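Local coordinates for protein putative fructosamine-3-kinase (Thermobifida fusca YX, PDB 3F7W) that is probably a kinase of the fructosamine kinase family, though its function has not been established, at residues R254-H266 with R275-R287. Residues are numbered along the deposited sequence; the frame is centred on the assembly and turned at random.
Sequences RIPLHQLHPLLVH and RTTLVDTARAALR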
loop_
_atom_site.group_PDB
_atom_site.type_symbol
_atom_site.label_atom_id
_atom_site.label_comp_id
_atom_site.label_asym_id
_atom_site.label_seq_id
_atom_site.Cartn_x
_atom_site.Cartn_y
_atom_site.Cartn_z
ATOM N N ARG A 254 1.156 18.527 7.333
ATOM C CA ARG A 254 0.525 17.917 6.153
ATOM C C ARG A 254 0.069 16.455 6.316
ATOM O O ARG A 254 -0.529 15.895 5.405
ATOM C CB ARG A 254 1.466 18.011 4.948
ATOM C CG ARG A 254 1.710 19.425 4.459
ATOM C CD ARG A 254 2.486 19.437 3.134
ATOM N NE ARG A 254 3.813 18.829 3.271
ATOM C CZ ARG A 254 4.915 19.478 3.638
ATOM N NH1 ARG A 254 4.888 20.787 3.908
ATOM N NH2 ARG A 254 6.055 18.823 3.743
ATOM N N ILE A 255 0.331 15.846 7.465
ATOM C CA ILE A 255 -0.086 14.456 7.688
ATOM C C ILE A 255 -1.582 14.218 7.429
ATOM O O ILE A 255 -1.916 13.305 6.692
ATOM C CB ILE A 255 0.387 13.903 9.051
ATOM C CG1 ILE A 255 1.935 13.793 9.056
ATOM C CG2 ILE A 255 -0.288 12.535 9.344
ATOM C CD1 ILE A 255 2.526 13.442 10.377
ATOM N N PRO A 256 -2.495 15.016 8.017
ATOM C CA PRO A 256 -3.918 14.788 7.670
ATOM C C PRO A 256 -4.271 14.811 6.168
ATOM O O PRO A 256 -5.092 13.983 5.705
ATOM C CB PRO A 256 -4.653 15.922 8.411
ATOM C CG PRO A 256 -3.741 16.322 9.507
ATOM C CD PRO A 256 -2.335 16.059 9.041
ATOM N N LEU A 257 -3.692 15.754 5.426
ATOM C CA LEU A 257 -3.934 15.874 3.987
ATOM C C LEU A 257 -3.697 14.544 3.320
ATOM O O LEU A 257 -4.528 14.063 2.546
ATOM C CB LEU A 257 -3.023 16.943 3.370
ATOM C CG LEU A 257 -3.073 17.116 1.847
ATOM C CD1 LEU A 257 -4.429 17.594 1.396
ATOM C CD2 LEU A 257 -1.950 18.068 1.394
ATOM N N HIS A 258 -2.559 13.940 3.650
ATOM C CA HIS A 258 -2.157 12.662 3.059
ATOM C C HIS A 258 -2.920 11.436 3.548
ATOM O O HIS A 258 -2.786 10.361 2.955
ATOM C CB HIS A 258 -0.664 12.440 3.246
ATOM C CG HIS A 258 0.170 13.359 2.416
ATOM N ND1 HIS A 258 0.291 13.215 1.054
ATOM C CD2 HIS A 258 0.902 14.449 2.748
ATOM C CE1 HIS A 258 1.062 14.173 0.579
ATOM N NE2 HIS A 258 1.444 14.940 1.585
ATOM N N GLN A 259 -3.689 11.605 4.625
ATOM C CA GLN A 259 -4.527 10.563 5.172
ATOM C C GLN A 259 -5.935 10.551 4.573
ATOM O O GLN A 259 -6.702 9.620 4.812
ATOM C CB GLN A 259 -4.609 10.715 6.702
ATOM C CG GLN A 259 -3.279 10.404 7.391
ATOM C CD GLN A 259 -3.257 10.632 8.891
ATOM O OE1 GLN A 259 -4.054 11.405 9.428
ATOM N NE2 GLN A 259 -2.293 10.004 9.570
ATOM N N LEU A 260 -6.274 11.561 3.785
ATOM C CA LEU A 260 -7.622 11.643 3.229
ATOM C C LEU A 260 -7.919 10.510 2.251
ATOM O O LEU A 260 -8.999 9.920 2.298
ATOM C CB LEU A 260 -7.872 13.015 2.591
ATOM C CG LEU A 260 -7.868 14.191 3.586
ATOM C CD1 LEU A 260 -8.061 15.521 2.836
ATOM C CD2 LEU A 260 -8.915 14.036 4.692
ATOM N N HIS A 261 -6.947 10.171 1.403
ATOM C CA HIS A 261 -7.142 9.086 0.436
ATOM C C HIS A 261 -7.452 7.763 1.159
ATOM O O HIS A 261 -8.495 7.170 0.907
ATOM C CB HIS A 261 -5.924 8.937 -0.501
ATOM C CG HIS A 261 -5.889 7.630 -1.221
ATOM N ND1 HIS A 261 -6.833 7.280 -2.174
ATOM C CD2 HIS A 261 -5.043 6.575 -1.113
ATOM C CE1 HIS A 261 -6.562 6.061 -2.619
ATOM N NE2 HIS A 261 -5.488 5.611 -1.988
ATOM N N PRO A 262 -6.544 7.283 2.051
ATOM C CA PRO A 262 -6.853 6.011 2.724
ATOM C C PRO A 262 -8.127 6.054 3.502
ATOM O O PRO A 262 -8.835 5.047 3.544
ATOM C CB PRO A 262 -5.656 5.792 3.668
ATOM C CG PRO A 262 -4.976 7.090 3.762
ATOM C CD PRO A 262 -5.221 7.776 2.446
ATOM N N LEU A 263 -8.443 7.191 4.133
ATOM C CA LEU A 263 -9.679 7.255 4.906
ATOM C C LEU A 263 -10.954 7.128 4.051
ATOM O O LEU A 263 -11.938 6.472 4.466
ATOM C CB LEU A 263 -9.732 8.511 5.800
ATOM C CG LEU A 263 -8.809 8.392 7.031
ATOM C CD1 LEU A 263 -8.629 9.776 7.693
ATOM C CD2 LEU A 263 -9.312 7.293 8.060
ATOM N N LEU A 264 -10.946 7.752 2.880
ATOM C CA LEU A 264 -12.043 7.594 1.929
ATOM C C LEU A 264 -12.181 6.158 1.401
ATOM O O LEU A 264 -13.298 5.652 1.243
ATOM C CB LEU A 264 -11.892 8.572 0.768
ATOM C CG LEU A 264 -12.210 10.024 1.143
ATOM C CD1 LEU A 264 -11.621 10.961 0.076
ATOM C CD2 LEU A 264 -13.741 10.261 1.307
ATOM N N VAL A 265 -11.054 5.509 1.152
ATOM C CA VAL A 265 -11.079 4.097 0.780
ATOM C C VAL A 265 -11.700 3.264 1.900
ATOM O O VAL A 265 -12.510 2.388 1.632
ATOM C CB VAL A 265 -9.670 3.586 0.401
ATOM C CG1 VAL A 265 -9.673 2.046 0.187
ATOM C CG2 VAL A 265 -9.211 4.299 -0.863
ATOM N N HIS A 266 -11.357 3.560 3.151
ATOM C CA HIS A 266 -11.884 2.775 4.282
ATOM C C HIS A 266 -13.403 2.950 4.414
ATOM O O HIS A 266 -14.143 1.981 4.652
ATOM C CB HIS A 266 -11.153 3.112 5.575
ATOM C CG HIS A 266 -9.677 2.907 5.479
ATOM N ND1 HIS A 266 -9.115 1.930 4.676
ATOM C CD2 HIS A 266 -8.641 3.564 6.056
ATOM C CE1 HIS A 266 -7.798 2.014 4.745
ATOM N NE2 HIS A 266 -7.483 2.979 5.592
ATOM N N ARG A 275 -16.167 7.255 9.184
ATOM C CA ARG A 275 -16.684 8.564 8.798
ATOM C C ARG A 275 -16.201 9.697 9.692
ATOM O O ARG A 275 -15.708 10.717 9.196
ATOM C CB ARG A 275 -18.215 8.562 8.756
ATOM C CG ARG A 275 -18.798 9.932 8.412
ATOM C CD ARG A 275 -20.302 10.001 8.529
ATOM N NE ARG A 275 -20.746 11.385 8.378
ATOM C CZ ARG A 275 -20.802 12.279 9.365
ATOM N NH1 ARG A 275 -20.488 11.949 10.612
ATOM N NH2 ARG A 275 -21.187 13.518 9.104
ATOM N N THR A 276 -16.377 9.573 11.006
ATOM C CA THR A 276 -16.002 10.698 11.861
ATOM C C THR A 276 -14.489 11.002 11.748
ATOM O O THR A 276 -14.086 12.167 11.736
ATOM C CB THR A 276 -16.455 10.531 13.332
ATOM O OG1 THR A 276 -15.819 9.387 13.894
ATOM C CG2 THR A 276 -17.963 10.350 13.400
ATOM N N THR A 277 -13.667 9.971 11.606
ATOM C CA THR A 277 -12.216 10.199 11.445
ATOM C C THR A 277 -11.948 10.958 10.133
ATOM O O THR A 277 -11.142 11.898 10.077
ATOM C CB THR A 277 -11.420 8.895 11.441
ATOM O OG1 THR A 277 -11.703 8.156 12.635
ATOM C CG2 THR A 277 -9.905 9.190 11.358
ATOM N N LEU A 278 -12.627 10.540 9.076
ATOM C CA LEU A 278 -12.525 11.261 7.802
ATOM C C LEU A 278 -12.878 12.738 7.991
ATOM O O LEU A 278 -12.130 13.626 7.565
ATOM C CB LEU A 278 -13.433 10.611 6.750
ATOM C CG LEU A 278 -13.496 11.369 5.420
ATOM C CD1 LEU A 278 -12.130 11.462 4.752
ATOM C CD2 LEU A 278 -14.535 10.754 4.515
ATOM N N VAL A 279 -14.016 13.010 8.637
ATOM C CA VAL A 279 -14.464 14.385 8.822
ATOM C C VAL A 279 -13.451 15.173 9.637
ATOM O O VAL A 279 -13.072 16.277 9.261
ATOM C CB VAL A 279 -15.864 14.473 9.477
ATOM C CG1 VAL A 279 -16.214 15.940 9.847
ATOM C CG2 VAL A 279 -16.908 13.859 8.538
ATOM N N ASP A 280 -13.001 14.583 10.739
ATOM C CA ASP A 280 -12.065 15.254 11.637
ATOM C C ASP A 280 -10.753 15.567 10.910
ATOM O O ASP A 280 -10.148 16.619 11.119
ATOM C CB ASP A 280 -11.776 14.370 12.845
ATOM C CG ASP A 280 -12.968 14.248 13.804
ATOM O OD1 ASP A 280 -13.963 14.992 13.654
ATOM O OD2 ASP A 280 -12.903 13.376 14.698
ATOM N N THR A 281 -10.316 14.622 10.071
ATOM C CA THR A 281 -9.038 14.752 9.338
ATOM C C THR A 281 -9.123 15.842 8.239
ATOM O O THR A 281 -8.175 16.612 8.027
ATOM C CB THR A 281 -8.589 13.364 8.789
ATOM O OG1 THR A 281 -8.500 12.432 9.877
ATOM C CG2 THR A 281 -7.231 13.425 8.079
ATOM N N ALA A 282 -10.260 15.889 7.543
ATOM C CA ALA A 282 -10.548 16.934 6.570
ATOM C C ALA A 282 -10.524 18.301 7.248
ATOM O O ALA A 282 -9.879 19.227 6.766
ATOM C CB ALA A 282 -11.910 16.691 5.913
ATOM N N ARG A 283 -11.222 18.429 8.378
ATOM C CA ARG A 283 -11.168 19.676 9.145
ATOM C C ARG A 283 -9.744 20.077 9.531
ATOM O O ARG A 283 -9.367 21.247 9.420
ATOM C CB ARG A 283 -12.032 19.565 10.397
ATOM C CG ARG A 283 -13.482 19.686 10.067
ATOM C CD ARG A 283 -14.368 19.344 11.220
ATOM N NE ARG A 283 -15.731 19.702 10.865
ATOM C CZ ARG A 283 -16.819 19.157 11.401
ATOM N NH1 ARG A 283 -16.726 18.225 12.351
ATOM N NH2 ARG A 283 -18.016 19.558 10.985
ATOM N N ALA A 284 -8.971 19.094 9.981
ATOM C CA ALA A 284 -7.583 19.313 10.367
ATOM C C ALA A 284 -6.711 19.751 9.180
ATOM O O ALA A 284 -5.902 20.674 9.304
ATOM C CB ALA A 284 -7.010 18.049 11.041
ATOM N N ALA A 285 -6.862 19.077 8.042
ATOM C CA ALA A 285 -6.184 19.480 6.813
ATOM C C ALA A 285 -6.492 20.942 6.454
ATOM O O ALA A 285 -5.604 21.715 6.072
ATOM C CB ALA A 285 -6.577 18.553 5.654
ATOM N N LEU A 286 -7.757 21.326 6.564
ATOM C CA LEU A 286 -8.148 22.697 6.187
ATOM C C LEU A 286 -7.451 23.760 7.017
ATOM O O LEU A 286 -7.138 24.836 6.516
ATOM C CB LEU A 286 -9.653 22.901 6.296
ATOM C CG LEU A 286 -10.482 22.693 5.039
ATOM C CD1 LEU A 286 -11.893 23.243 5.291
ATOM C CD2 LEU A 286 -9.843 23.377 3.839
ATOM N N ARG A 287 -7.228 23.469 8.290
ATOM C CA ARG A 287 -6.668 24.459 9.189
ATOM C C ARG A 287 -5.163 24.270 9.356
ATOM O O ARG A 287 -4.560 24.927 10.196
ATOM C CB ARG A 287 -7.382 24.401 10.542
ATOM C CG ARG A 287 -7.044 23.196 11.371
ATOM C CD ARG A 287 -7.825 23.175 12.665
ATOM N NE ARG A 287 -7.603 21.912 13.366
ATOM C CZ ARG A 287 -8.526 20.978 13.597
ATOM N NH1 ARG A 287 -9.797 21.141 13.227
ATOM N NH2 ARG A 287 -8.172 19.879 14.243
HETATM O O HOH W 1 -6.419 11.249 10.835
#
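Thr281 and Leu260 interlock as reciprocal knobs into holes between two helices running roughly antiparallel, whose segment axes approach to 7.9 Å, directions 138° apart. Leu260 lies among Leu278, Thr281, Ala282 and Ala285, where the small alanines let its CD2 come to 3.7 Å from Ala282 N. Thr281 enters the hole formed by Pro256, Gln259, Leu260 and Leu263; with OG1 beside the backbone N (chi1 -56°), CG2 turns anti to it and meets Pro256 CB at 3.6 Å. The forked Leu278 divides its methyls: CD1 rests against Leu263 CB, while CD2 presses tightly on Leu264 CD2 at 3.3 Å. At the other end, the compact Pro256 ring packs on Ala284 CB.

The polar link is indirect. Thr281 OG1 donates to Thr277 O (2.7 Å) from above the carbonyl plane, and one water donates both to this hydroxyl and to Gln259 OE1; Gln259 NE2 is bound to Ala224 O. Valine in place of Thr281 would probably leave that water without its anchor on helix 275-286.

The contact joins the chain's last two helices, probably in the C-lobe of a protein-kinase-like fold: helix 141-159 meets Leu260 and Leu264, helix 165-176 backs Leu260 and Ala282, and helix 219-229 touches Gln259.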